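Aldehyde dehydrogenase 12 (Zea mays, PDB 6D97) catalyses the NAD-dependent oxidation of L-glutamate gamma-semialdehyde to glutamate, the last step of proline catabolism in plants. Local coordinates at residues S332-H337 / Q438-Y443; K300-D305 / K338-S343; Y107-D112 / G242-D247. All blocks are in the same frame, centred on the assembly; numbering follows the deposited sequence.

Contact 1 (S332-H337 / Q438-Y443)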
ATOM      1  N   SER A 332      27.277  15.602 -15.858  1.00 27.80           N
ATOM      2  CA  SER A 332      27.564  16.620 -16.860  1.00 30.94           C
ATOM      3  C   SER A 332      28.018  17.947 -16.273  1.00 30.75           C
ATOM      4  O   SER A 332      28.639  18.738 -16.989  1.00 33.85           O
ATOM      5  CB  SER A 332      26.331  16.868 -17.742  1.00 28.98           C
ATOM      6  OG  SER A 332      26.060  15.753 -18.577  1.00 29.53           O
ATOM      7  N   VAL A 333      27.720  18.217 -15.006  1.00 31.14           N
ATOM      8  CA  VAL A 333      28.204  19.428 -14.355  1.00 34.91           C
ATOM      9  C   VAL A 333      28.484  19.110 -12.892  1.00 33.03           C
ATOM     10  O   VAL A 333      27.796  18.291 -12.274  1.00 26.83           O
ATOM     11  CB  VAL A 333      27.209  20.598 -14.514  1.00 31.64           C
ATOM     12  CG1 VAL A 333      25.884  20.258 -13.882  1.00 31.99           C
ATOM     13  CG2 VAL A 333      27.784  21.884 -13.921  1.00 27.84           C
ATOM     14  N   LEU A 334      29.515  19.758 -12.347  1.00 29.16           N
ATOM     15  CA  LEU A 334      29.939  19.569 -10.966  1.00 29.63           C
ATOM     16  C   LEU A 334      30.006  20.930 -10.288  1.00 28.48           C
ATOM     17  O   LEU A 334      30.818  21.776 -10.677  1.00 32.16           O
ATOM     18  CB  LEU A 334      31.301  18.864 -10.906  1.00 28.30           C
ATOM     19  CG  LEU A 334      31.889  18.513  -9.538  1.00 31.02           C
ATOM     20  CD1 LEU A 334      31.010  17.499  -8.837  1.00 28.15           C
ATOM     21  CD2 LEU A 334      33.300  17.971  -9.680  1.00 28.52           C
ATOM     22  N   PHE A 335      29.147  21.147  -9.291  1.00 30.41           N
ATOM     23  CA  PHE A 335      29.168  22.356  -8.467  1.00 30.50           C
ATOM     24  C   PHE A 335      30.031  22.068  -7.241  1.00 30.65           C
ATOM     25  O   PHE A 335      29.589  21.398  -6.304  1.00 30.02           O
ATOM     26  CB  PHE A 335      27.758  22.775  -8.055  1.00 33.85           C
ATOM     27  CG  PHE A 335      26.838  23.070  -9.211  1.00 40.94           C
ATOM     28  CD1 PHE A 335      26.774  24.340  -9.762  1.00 42.15           C
ATOM     29  CD2 PHE A 335      26.013  22.082  -9.726  1.00 31.96           C
ATOM     30  CE1 PHE A 335      25.921  24.616 -10.818  1.00 34.12           C
ATOM     31  CE2 PHE A 335      25.156  22.351 -10.778  1.00 35.57           C
ATOM     32  CZ  PHE A 335      25.110  23.619 -11.325  1.00 30.37           C
ATOM     33  N   MET A 336      31.260  22.581  -7.241  1.00 34.76           N
ATOM     34  CA  MET A 336      32.202  22.349  -6.150  1.00 40.28           C
ATOM     35  C   MET A 336      32.079  23.450  -5.102  1.00 36.68           C
ATOM     36  O   MET A 336      32.295  24.628  -5.406  1.00 47.14           O
ATOM     37  CB  MET A 336      33.640  22.299  -6.668  1.00 33.74           C
ATOM     38  CG  MET A 336      33.979  21.132  -7.573  1.00 38.75           C
ATOM     39  SD  MET A 336      35.729  21.188  -7.988  1.00 40.86           S
ATOM     40  CE  MET A 336      36.426  21.305  -6.342  1.00 41.53           C
ATOM     41  N   HIS A 337      31.754  23.069  -3.867  1.00 34.52           N
ATOM     42  CA  HIS A 337      31.850  24.016  -2.764  1.00 35.44           C
ATOM     43  C   HIS A 337      33.303  24.435  -2.580  1.00 38.40           C
ATOM     44  O   HIS A 337      34.221  23.626  -2.733  1.00 34.62           O
ATOM     45  CB  HIS A 337      31.308  23.403  -1.471  1.00 37.52           C
ATOM     46  CG  HIS A 337      31.076  24.404  -0.379  1.00 41.80           C
ATOM     47  ND1 HIS A 337      32.104  25.067   0.258  1.00 42.31           N
ATOM     48  CD2 HIS A 337      29.933  24.855   0.189  1.00 41.29           C
ATOM     49  CE1 HIS A 337      31.605  25.885   1.167  1.00 43.06           C
ATOM     50  NE2 HIS A 337      30.288  25.776   1.146  1.00 42.00           N
ATOM     51  N   GLN A 438      32.422  17.114 -19.146  1.00 32.37           N
ATOM     52  CA  GLN A 438      31.675  17.709 -18.052  1.00 30.26           C
ATOM     53  C   GLN A 438      32.154  19.139 -17.833  1.00 35.95           C
ATOM     54  O   GLN A 438      33.279  19.504 -18.188  1.00 36.98           O
ATOM     55  CB  GLN A 438      31.843  16.918 -16.742  1.00 29.92           C
ATOM     56  CG  GLN A 438      33.283  16.777 -16.278  1.00 28.72           C
ATOM     57  CD  GLN A 438      33.378  16.198 -14.889  1.00 37.45           C
ATOM     58  OE1 GLN A 438      32.556  16.485 -14.024  1.00 37.82           O
ATOM     59  NE2 GLN A 438      34.399  15.412 -14.657  1.00 41.62           N
ATOM     60  N   VAL A 439      31.296  19.939 -17.206  1.00 39.27           N
ATOM     61  CA  VAL A 439      31.642  21.282 -16.764  1.00 32.63           C
ATOM     62  C   VAL A 439      31.815  21.249 -15.250  1.00 35.32           C
ATOM     63  O   VAL A 439      31.021  20.625 -14.533  1.00 31.43           O
ATOM     64  CB  VAL A 439      30.581  22.313 -17.187  1.00 35.23           C
ATOM     65  CG1 VAL A 439      30.909  23.699 -16.646  1.00 35.95           C
ATOM     66  CG2 VAL A 439      30.457  22.338 -18.707  1.00 36.12           C
ATOM     67  N   VAL A 440      32.870  21.895 -14.762  1.00 31.36           N
ATOM     68  CA  VAL A 440      33.124  22.035 -13.335  1.00 31.26           C
ATOM     69  C   VAL A 440      33.023  23.517 -12.986  1.00 35.00           C
ATOM     70  O   VAL A 440      33.451  24.388 -13.760  1.00 35.63           O
ATOM     71  CB  VAL A 440      34.499  21.470 -12.942  1.00 38.06           C
ATOM     72  CG1 VAL A 440      34.790  21.703 -11.479  1.00 34.92           C
ATOM     73  CG2 VAL A 440      34.565  19.989 -13.276  1.00 32.86           C
ATOM     74  N   THR A 441      32.430  23.809 -11.830  1.00 33.78           N
ATOM     75  CA  THR A 441      32.355  25.171 -11.333  1.00 40.03           C
ATOM     76  C   THR A 441      32.481  25.153  -9.815  1.00 46.73           C
ATOM     77  O   THR A 441      32.473  24.099  -9.168  1.00 50.52           O
ATOM     78  CB  THR A 441      31.052  25.853 -11.760  1.00 42.81           C
ATOM     79  OG1 THR A 441      31.195  27.270 -11.604  1.00 41.83           O
ATOM     80  CG2 THR A 441      29.883  25.373 -10.927  1.00 32.97           C
ATOM     81  N   GLU A 442      32.623  26.347  -9.252  1.00 38.17           N
ATOM     82  CA  GLU A 442      32.841  26.519  -7.824  1.00 39.18           C
ATOM     83  C   GLU A 442      31.833  27.508  -7.262  1.00 41.80           C
ATOM     84  O   GLU A 442      31.492  28.501  -7.912  1.00 41.39           O
ATOM     85  CB  GLU A 442      34.266  27.002  -7.533  1.00 35.60           C
ATOM     86  CG  GLU A 442      34.586  27.087  -6.051  1.00 35.59           C
ATOM     87  CD  GLU A 442      35.865  27.847  -5.772  1.00 54.06           C
ATOM     88  OE1 GLU A 442      36.939  27.212  -5.730  1.00 59.56           O
ATOM     89  OE2 GLU A 442      35.794  29.084  -5.601  1.00 61.69           O
ATOM     90  N   TYR A 443      31.357  27.225  -6.051  1.00 31.06           N
ATOM     91  CA  TYR A 443      30.488  28.134  -5.320  1.00 42.03           C
ATOM     92  C   TYR A 443      30.978  28.262  -3.886  1.00 41.06           C
ATOM     93  O   TYR A 443      31.449  27.288  -3.290  1.00 43.90           O
ATOM     94  CB  TYR A 443      29.019  27.669  -5.348  1.00 36.64           C
ATOM     95  CG  TYR A 443      28.676  26.475  -4.476  1.00 31.73           C
ATOM     96  CD1 TYR A 443      28.838  25.175  -4.945  1.00 30.58           C
ATOM     97  CD2 TYR A 443      28.143  26.654  -3.200  1.00 39.41           C
ATOM     98  CE1 TYR A 443      28.506  24.084  -4.160  1.00 27.99           C
ATOM     99  CE2 TYR A 443      27.811  25.572  -2.408  1.00 30.67           C
ATOM    100  CZ  TYR A 443      27.995  24.291  -2.893  1.00 31.81           C
ATOM    101  OH  TYR A 443      27.668  23.214  -2.107  1.00 32.28           O
TER

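Contact 2 (K300-D305 / K338-S343)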
ATOM      1  N   LYS A 300      26.001  17.289 -10.040  1.00 33.99           N
ATOM      2  CA  LYS A 300      26.483  16.857  -8.738  1.00 30.14           C
ATOM      3  C   LYS A 300      26.878  18.097  -7.960  1.00 36.80           C
ATOM      4  O   LYS A 300      27.639  18.934  -8.461  1.00 33.90           O
ATOM      5  CB  LYS A 300      27.670  15.900  -8.855  1.00 27.66           C
ATOM      6  CG  LYS A 300      28.276  15.517  -7.520  1.00 27.41           C
ATOM      7  CD  LYS A 300      29.372  14.482  -7.694  1.00 26.39           C
ATOM      8  CE  LYS A 300      28.793  13.101  -7.966  1.00 27.73           C
ATOM      9  NZ  LYS A 300      29.794  12.183  -8.580  1.00 27.41           N
ATOM     10  N   ILE A 301      26.327  18.232  -6.760  1.00 29.08           N
ATOM     11  CA  ILE A 301      26.667  19.309  -5.844  1.00 30.81           C
ATOM     12  C   ILE A 301      27.510  18.718  -4.726  1.00 30.37           C
ATOM     13  O   ILE A 301      27.120  17.719  -4.108  1.00 36.18           O
ATOM     14  CB  ILE A 301      25.411  19.992  -5.275  1.00 34.51           C
ATOM     15  CG1 ILE A 301      24.594  20.662  -6.382  1.00 35.87           C
ATOM     16  CG2 ILE A 301      25.799  21.008  -4.225  1.00 31.81           C
ATOM     17  CD1 ILE A 301      23.256  21.185  -5.894  1.00 37.86           C
ATOM     18  N   LEU A 302      28.668  19.319  -4.479  1.00 34.42           N
ATOM     19  CA  LEU A 302      29.483  18.975  -3.323  1.00 30.61           C
ATOM     20  C   LEU A 302      29.147  19.930  -2.186  1.00 33.07           C
ATOM     21  O   LEU A 302      29.181  21.154  -2.364  1.00 38.60           O
ATOM     22  CB  LEU A 302      30.974  19.056  -3.654  1.00 32.23           C
ATOM     23  CG  LEU A 302      31.536  18.299  -4.860  1.00 32.53           C
ATOM     24  CD1 LEU A 302      33.045  18.493  -4.922  1.00 35.20           C
ATOM     25  CD2 LEU A 302      31.191  16.820  -4.817  1.00 32.64           C
ATOM     26  N   GLY A 303      28.815  19.372  -1.027  1.00 29.70           N
ATOM     27  CA  GLY A 303      28.511  20.175   0.130  1.00 31.96           C
ATOM     28  C   GLY A 303      29.757  20.727   0.782  1.00 35.00           C
ATOM     29  O   GLY A 303      30.890  20.535   0.320  1.00 36.90           O
ATOM     30  N   PRO A 304      29.557  21.440   1.895  1.00 37.30           N
ATOM     31  CA  PRO A 304      30.698  22.071   2.573  1.00 42.09           C
ATOM     32  C   PRO A 304      31.570  21.106   3.360  1.00 37.04           C
ATOM     33  O   PRO A 304      32.731  21.438   3.634  1.00 39.63           O
ATOM     34  CB  PRO A 304      30.027  23.085   3.507  1.00 32.34           C
ATOM     35  CG  PRO A 304      28.707  22.466   3.818  1.00 34.66           C
ATOM     36  CD  PRO A 304      28.282  21.714   2.579  1.00 37.17           C
ATOM     37  N   ASP A 305      31.064  19.931   3.729  1.00 35.31           N
ATOM     38  CA  ASP A 305      31.790  19.022   4.618  1.00 36.75           C
ATOM     39  C   ASP A 305      32.700  18.120   3.791  1.00 33.05           C
ATOM     40  O   ASP A 305      32.293  17.066   3.298  1.00 41.72           O
ATOM     41  CB  ASP A 305      30.814  18.218   5.469  1.00 34.68           C
ATOM     42  CG  ASP A 305      29.689  17.618   4.652  1.00 48.11           C
ATOM     43  OD1 ASP A 305      29.261  18.257   3.667  1.00 47.59           O
ATOM     44  OD2 ASP A 305      29.240  16.503   4.988  1.00 46.33           O
ATOM     45  N   LYS A 338      33.508  25.715  -2.252  1.00 47.25           N
ATOM     46  CA  LYS A 338      34.861  26.263  -2.174  1.00 45.56           C
ATOM     47  C   LYS A 338      35.750  25.469  -1.225  1.00 44.89           C
ATOM     48  O   LYS A 338      36.967  25.396  -1.429  1.00 49.17           O
ATOM     49  CB  LYS A 338      34.801  27.731  -1.744  1.00 46.80           C
ATOM     50  CG  LYS A 338      36.082  28.514  -1.982  1.00 55.39           C
ATOM     51  CD  LYS A 338      35.922  29.969  -1.557  1.00 56.44           C
ATOM     52  CE  LYS A 338      37.186  30.772  -1.823  1.00 60.36           C
ATOM     53  NZ  LYS A 338      38.358  30.248  -1.067  1.00 68.75           N
ATOM     54  N   ASN A 339      35.158  24.852  -0.195  1.00 37.42           N
ATOM     55  CA  ASN A 339      35.939  24.061   0.750  1.00 40.93           C
ATOM     56  C   ASN A 339      36.661  22.908   0.065  1.00 45.13           C
ATOM     57  O   ASN A 339      37.701  22.451   0.552  1.00 57.43           O
ATOM     58  CB  ASN A 339      35.040  23.527   1.864  1.00 46.01           C
ATOM     59  CG  ASN A 339      34.411  24.632   2.684  1.00 44.40           C
ATOM     60  OD1 ASN A 339      34.778  25.800   2.557  1.00 42.36           O
ATOM     61  ND2 ASN A 339      33.462  24.268   3.536  1.00 48.87           N
ATOM     62  N   TRP A 340      36.131  22.427  -1.060  1.00 40.47           N
ATOM     63  CA  TRP A 340      36.737  21.308  -1.770  1.00 35.25           C
ATOM     64  C   TRP A 340      37.888  21.720  -2.677  1.00 47.26           C
ATOM     65  O   TRP A 340      38.574  20.840  -3.208  1.00 52.65           O
ATOM     66  CB  TRP A 340      35.681  20.578  -2.607  1.00 31.41           C
ATOM     67  CG  TRP A 340      34.786  19.667  -1.823  1.00 35.49           C
ATOM     68  CD1 TRP A 340      33.646  20.011  -1.160  1.00 33.13           C
ATOM     69  CD2 TRP A 340      34.951  18.254  -1.634  1.00 29.38           C
ATOM     70  NE1 TRP A 340      33.091  18.903  -0.566  1.00 35.50           N
ATOM     71  CE2 TRP A 340      33.873  17.812  -0.842  1.00 36.16           C
ATOM     72  CE3 TRP A 340      35.905  17.321  -2.057  1.00 29.72           C
ATOM     73  CZ2 TRP A 340      33.724  16.477  -0.459  1.00 32.70           C
ATOM     74  CZ3 TRP A 340      35.755  15.994  -1.677  1.00 29.35           C
ATOM     75  CH2 TRP A 340      34.673  15.587  -0.886  1.00 29.03           C
ATOM     76  N   SER A 341      38.119  23.024  -2.867  1.00 53.44           N
ATOM     77  CA  SER A 341      39.136  23.466  -3.817  1.00 60.53           C
ATOM     78  C   SER A 341      40.541  23.087  -3.368  1.00 58.13           C
ATOM     79  O   SER A 341      41.427  22.897  -4.207  1.00 65.54           O
ATOM     80  CB  SER A 341      39.042  24.977  -4.030  1.00 63.04           C
ATOM     81  OG  SER A 341      39.289  25.680  -2.825  1.00 61.65           O
ATOM     82  N   SER A 342      40.765  22.978  -2.061  1.00 52.48           N
ATOM     83  CA  SER A 342      42.070  22.629  -1.516  1.00 52.46           C
ATOM     84  C   SER A 342      42.169  21.158  -1.134  1.00 46.28           C
ATOM     85  O   SER A 342      43.165  20.748  -0.529  1.00 46.88           O
ATOM     86  CB  SER A 342      42.376  23.508  -0.304  1.00 59.38           C
ATOM     87  OG  SER A 342      41.329  23.434   0.649  1.00 64.52           O
ATOM     88  N   SER A 343      41.164  20.356  -1.486  1.00 38.08           N
ATOM     89  CA  SER A 343      41.105  18.967  -1.052  1.00 38.10           C
ATOM     90  C   SER A 343      41.993  18.043  -1.874  1.00 42.33           C
ATOM     91  O   SER A 343      42.275  16.926  -1.430  1.00 49.54           O
ATOM     92  CB  SER A 343      39.659  18.467  -1.118  1.00 35.76           C
ATOM     93  OG  SER A 343      39.173  18.488  -2.450  1.00 35.11           O
TER
HETATM   94  O   HOH W   1      30.658  17.423   1.326  1.00 35.40           O

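Contact 3 (Y107-D112 / G242-D247)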
ATOM      1  N   TYR A 107      -0.564 -14.321 -16.248  1.00 29.43           N
ATOM      2  CA  TYR A 107       0.315 -13.770 -15.219  1.00 31.79           C
ATOM      3  C   TYR A 107       1.261 -14.837 -14.689  1.00 29.45           C
ATOM      4  O   TYR A 107       2.452 -14.575 -14.479  1.00 28.73           O
ATOM      5  CB  TYR A 107      -0.494 -13.191 -14.060  1.00 25.49           C
ATOM      6  CG  TYR A 107      -1.304 -11.958 -14.367  1.00 21.25           C
ATOM      7  CD1 TYR A 107      -0.689 -10.739 -14.624  1.00 16.90           C
ATOM      8  CD2 TYR A 107      -2.693 -12.006 -14.355  1.00 27.19           C
ATOM      9  CE1 TYR A 107      -1.436  -9.610 -14.882  1.00 26.04           C
ATOM     10  CE2 TYR A 107      -3.449 -10.889 -14.619  1.00 21.69           C
ATOM     11  CZ  TYR A 107      -2.817  -9.693 -14.883  1.00 31.47           C
ATOM     12  OH  TYR A 107      -3.563  -8.568 -15.137  1.00 24.47           O
ATOM     13  N   LEU A 108       0.744 -16.047 -14.463  1.00 28.56           N
ATOM     14  CA  LEU A 108       1.580 -17.136 -13.966  1.00 29.74           C
ATOM     15  C   LEU A 108       2.608 -17.563 -15.002  1.00 31.52           C
ATOM     16  O   LEU A 108       3.748 -17.889 -14.652  1.00 25.79           O
ATOM     17  CB  LEU A 108       0.707 -18.322 -13.565  1.00 29.68           C
ATOM     18  CG  LEU A 108      -0.316 -17.966 -12.492  1.00 32.74           C
ATOM     19  CD1 LEU A 108      -1.026 -19.209 -11.966  1.00 33.06           C
ATOM     20  CD2 LEU A 108       0.383 -17.205 -11.386  1.00 36.89           C
ATOM     21  N   MET A 109       2.214 -17.580 -16.279  1.00 27.56           N
ATOM     22  CA  MET A 109       3.132 -17.958 -17.348  1.00 35.47           C
ATOM     23  C   MET A 109       4.336 -17.033 -17.389  1.00 29.41           C
ATOM     24  O   MET A 109       5.470 -17.480 -17.584  1.00 30.02           O
ATOM     25  CB  MET A 109       2.406 -17.934 -18.693  1.00 20.18           C
ATOM     26  CG  MET A 109       3.269 -18.288 -19.896  1.00 24.44           C
ATOM     27  SD  MET A 109       2.337 -18.120 -21.432  1.00 30.21           S
ATOM     28  CE  MET A 109       2.160 -16.340 -21.549  1.00 20.66           C
ATOM     29  N   TYR A 110       4.111 -15.737 -17.208  1.00 31.10           N
ATOM     30  CA  TYR A 110       5.233 -14.818 -17.281  1.00 32.58           C
ATOM     31  C   TYR A 110       6.076 -14.865 -16.019  1.00 30.30           C
ATOM     32  O   TYR A 110       7.258 -14.502 -16.052  1.00 22.05           O
ATOM     33  CB  TYR A 110       4.734 -13.411 -17.571  1.00 24.62           C
ATOM     34  CG  TYR A 110       4.645 -13.171 -19.047  1.00 28.84           C
ATOM     35  CD1 TYR A 110       5.784 -12.877 -19.781  1.00 29.15           C
ATOM     36  CD2 TYR A 110       3.440 -13.273 -19.718  1.00 29.45           C
ATOM     37  CE1 TYR A 110       5.723 -12.669 -21.135  1.00 31.43           C
ATOM     38  CE2 TYR A 110       3.367 -13.064 -21.071  1.00 36.55           C
ATOM     39  CZ  TYR A 110       4.510 -12.763 -21.776  1.00 35.49           C
ATOM     40  OH  TYR A 110       4.432 -12.559 -23.132  1.00 35.57           O
ATOM     41  N   GLY A 111       5.495 -15.302 -14.902  1.00 24.72           N
ATOM     42  CA  GLY A 111       6.321 -15.675 -13.769  1.00 17.99           C
ATOM     43  C   GLY A 111       7.274 -16.800 -14.123  1.00 33.98           C
ATOM     44  O   GLY A 111       8.464 -16.750 -13.798  1.00 33.21           O
ATOM     45  N   ASP A 112       6.765 -17.819 -14.824  1.00 26.53           N
ATOM     46  CA  ASP A 112       7.601 -18.949 -15.218  1.00 22.75           C
ATOM     47  C   ASP A 112       8.618 -18.553 -16.280  1.00 22.61           C
ATOM     48  O   ASP A 112       9.783 -18.963 -16.210  1.00 27.52           O
ATOM     49  CB  ASP A 112       6.732 -20.102 -15.720  1.00 29.40           C
ATOM     50  CG  ASP A 112       5.999 -20.814 -14.598  1.00 50.20           C
ATOM     51  OD1 ASP A 112       6.425 -20.682 -13.430  1.00 52.26           O
ATOM     52  OD2 ASP A 112       4.996 -21.501 -14.886  1.00 57.74           O
ATOM     53  N   GLY A 242       9.878 -19.665 -23.178  1.00 29.55           N
ATOM     54  CA  GLY A 242       8.436 -19.802 -23.213  1.00 25.13           C
ATOM     55  C   GLY A 242       7.673 -18.564 -23.625  1.00 26.94           C
ATOM     56  O   GLY A 242       6.436 -18.596 -23.605  1.00 24.48           O
ATOM     57  N   LEU A 243       8.352 -17.475 -23.974  1.00 22.35           N
ATOM     58  CA  LEU A 243       7.674 -16.295 -24.496  1.00 32.29           C
ATOM     59  C   LEU A 243       6.897 -16.667 -25.753  1.00 25.68           C
ATOM     60  O   LEU A 243       7.506 -17.123 -26.733  1.00 23.87           O
ATOM     61  CB  LEU A 243       8.669 -15.181 -24.812  1.00 37.63           C
ATOM     62  CG  LEU A 243       8.113 -14.037 -25.670  1.00 41.27           C
ATOM     63  CD1 LEU A 243       7.101 -13.208 -24.905  1.00 37.24           C
ATOM     64  CD2 LEU A 243       9.252 -13.166 -26.191  1.00 45.76           C
ATOM     65  N   PRO A 244       5.573 -16.506 -25.771  1.00 25.28           N
ATOM     66  CA  PRO A 244       4.797 -16.935 -26.939  1.00 25.60           C
ATOM     67  C   PRO A 244       5.157 -16.135 -28.181  1.00 30.29           C
ATOM     68  O   PRO A 244       5.384 -14.924 -28.122  1.00 29.61           O
ATOM     69  CB  PRO A 244       3.346 -16.688 -26.510  1.00 24.31           C
ATOM     70  CG  PRO A 244       3.389 -16.715 -25.023  1.00 26.52           C
ATOM     71  CD  PRO A 244       4.706 -16.106 -24.651  1.00 22.76           C
ATOM     72  N   ALA A 245       5.214 -16.839 -29.313  1.00 24.76           N
ATOM     73  CA  ALA A 245       5.563 -16.204 -30.578  1.00 25.26           C
ATOM     74  C   ALA A 245       4.667 -15.007 -30.869  1.00 27.75           C
ATOM     75  O   ALA A 245       5.134 -13.976 -31.367  1.00 27.31           O
ATOM     76  CB  ALA A 245       5.475 -17.225 -31.714  1.00 26.82           C
ATOM     77  N   GLU A 246       3.378 -15.112 -30.542  1.00 27.92           N
ATOM     78  CA  GLU A 246       2.417 -14.092 -30.938  1.00 34.58           C
ATOM     79  C   GLU A 246       2.333 -12.926 -29.964  1.00 34.47           C
ATOM     80  O   GLU A 246       1.586 -11.980 -30.232  1.00 39.27           O
ATOM     81  CB  GLU A 246       1.026 -14.716 -31.096  1.00 35.95           C
ATOM     82  N   ASP A 247       3.074 -12.958 -28.854  1.00 31.71           N
ATOM     83  CA  ASP A 247       2.897 -11.957 -27.809  1.00 32.10           C
ATOM     84  C   ASP A 247       3.638 -10.652 -28.079  1.00 28.65           C
ATOM     85  O   ASP A 247       3.283  -9.627 -27.486  1.00 36.51           O
ATOM     86  CB  ASP A 247       3.330 -12.522 -26.452  1.00 33.63           C
ATOM     87  CG  ASP A 247       2.237 -13.333 -25.785  1.00 25.53           C
ATOM     88  OD1 ASP A 247       1.298 -13.752 -26.493  1.00 33.18           O
ATOM     89  OD2 ASP A 247       2.308 -13.545 -24.555  1.00 29.24           O
TER

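Contact 1 (S332-H337 / Q438-Y443)
V439 N donates to S332 O at 2.9 Å. This is the first of five backbone hydrogen bonds between two parallel strands. L334 N then gives to V439 O, T441 N to L334 O, M336 N to T441 O and Y443 N to M336 O. The bond from M336 N to T441 O is 2.7 Å long and nearly straight, 165° at the hydrogen. Both strands lie in the mixed sheet that also holds strand 298-302 and, as in other aldehyde dehydrogenases, probably forms the core of the catalytic domain, distinct from the parallel NAD-binding sheet. On the face of L334, M336 SD rests on V440 CG1 at 3.7 Å. On the other face, T441 CG2 meets F335 CD1 at 3.5 Å, while T441 OG1 bonds to V415 O. Farther along that face, the edge of the H337 ring is turned to the face of Y443 in an offset edge-to-face stack, planes at 72°. H337 CD2 does the touching, 3.4 Å from Y443 CE2. H337 CA also lies over a Y443 face, a CH-pi contact. Y443 CG sits between its backbone N and carbonyl carbon (chi1 74°), which lays the ring across strand 332-337, and its OH bonds to L302 O of strand 298-302 beyond. With alanine in place of this tyrosine, L302 O would probably lose its hydroxyl partner and the H337 ring the face it packs against.

Contact 2 (K300-D305 / K338-S343)
At the C-terminal ends of the neighbouring parallel strands 298-302 and 331-337, L302, G303 and P304 meet N339 and W340 of the turn that leaves the second strand. The L302 side chain crosses the indole at about a right angle. Its CD1 lies over one face, a CH-pi contact 3.9 Å from the centroid of the five-membered ring of W340. The indole edge is used as well. W340 NE1 gives a weak, bent hydrogen bond to G303 O, 2.9 Å and 127° at the hydrogen. A water bound to D305 O also lies at this edge and accepts a second weak bond from NE1. N339 ND2 makes the straighter link, to P304 O at 2.9 Å and 176°. N339 CG lies anti to the carbonyl carbon (chi1 -62°), which turns the amide to P304, and P304 O lies in its plane. P304 CB packs on ND2 at 3.6 Å. The turn is braced from within: K338 O accepts from both N and OG of S341, and W340 O from both N and OG of S343. V309 and V312 of helix 309-321 pack on W340, L302 touches M336 of strand 331-337, and D305 bonds to S468, just past strand 463-467.

Contact 3 (Y107-D112 / G242-D247)
Helix 105-121 and the loop after helix 229-240 come nearest at Y110 and L243, 7.8 Å between their CA atoms, and G242, at a positive phi of 113°, ends that second helix in a Schellman motif. Y110 reaches the loop with its hydroxyl. Its OH donates to D247 OD2 at 2.7 Å, on the anti lone pair of that oxygen. Ring and carboxylate are nearly coplanar, 22° apart. D247 OD2 also forms a salt bridge with R106, so two partners grip one oxygen, which would tend to keep the acid ionised. D247 N bonds back to P244 O, which closes the turn that presents the carboxylate. Loop carbons lie round the same hydroxyl. L243 CD1 sits at the ring edge, 3.3 Å from Y110 OH, and P244 CD is 3.9 Å from OH. The M109 methyl end abuts the proline ring, CE 3.7 Å from P244 CG. The M109 chain leaves the helix with CG anti to the backbone N, then bends at chi3 (70°) to lay CE on the proline. M210, L213 and Y214 of helix 203-214 pack on Y110, and L213 touches L243 too. The loop leads into strand 249-251, outermost within this chain in the five-stranded parallel sheet, the Rossmann-type NAD-binding sheet.

In the fold
Contacts 1 and 2 belong to one region, with centres 10 Å apart, and share the sheet of strands 331-337 and 298-302. They touch directly: Y443 O is 2.8 Å from K338 N, a probable hydrogen bond, and H337 CB packs on G303 O at 3.4 Å. Their segments alternate along the chain. Contact 3 lies on the opposite side of the chain's centre. Its centre is about 48 Å from that of contact 1 and about 51 Å from that of contact 2. Along the chain it is complete before either of the others begins. None of the three is at the NAD pocket. In contact 1 the S332 side chain is about 13 Å from the bound NAD.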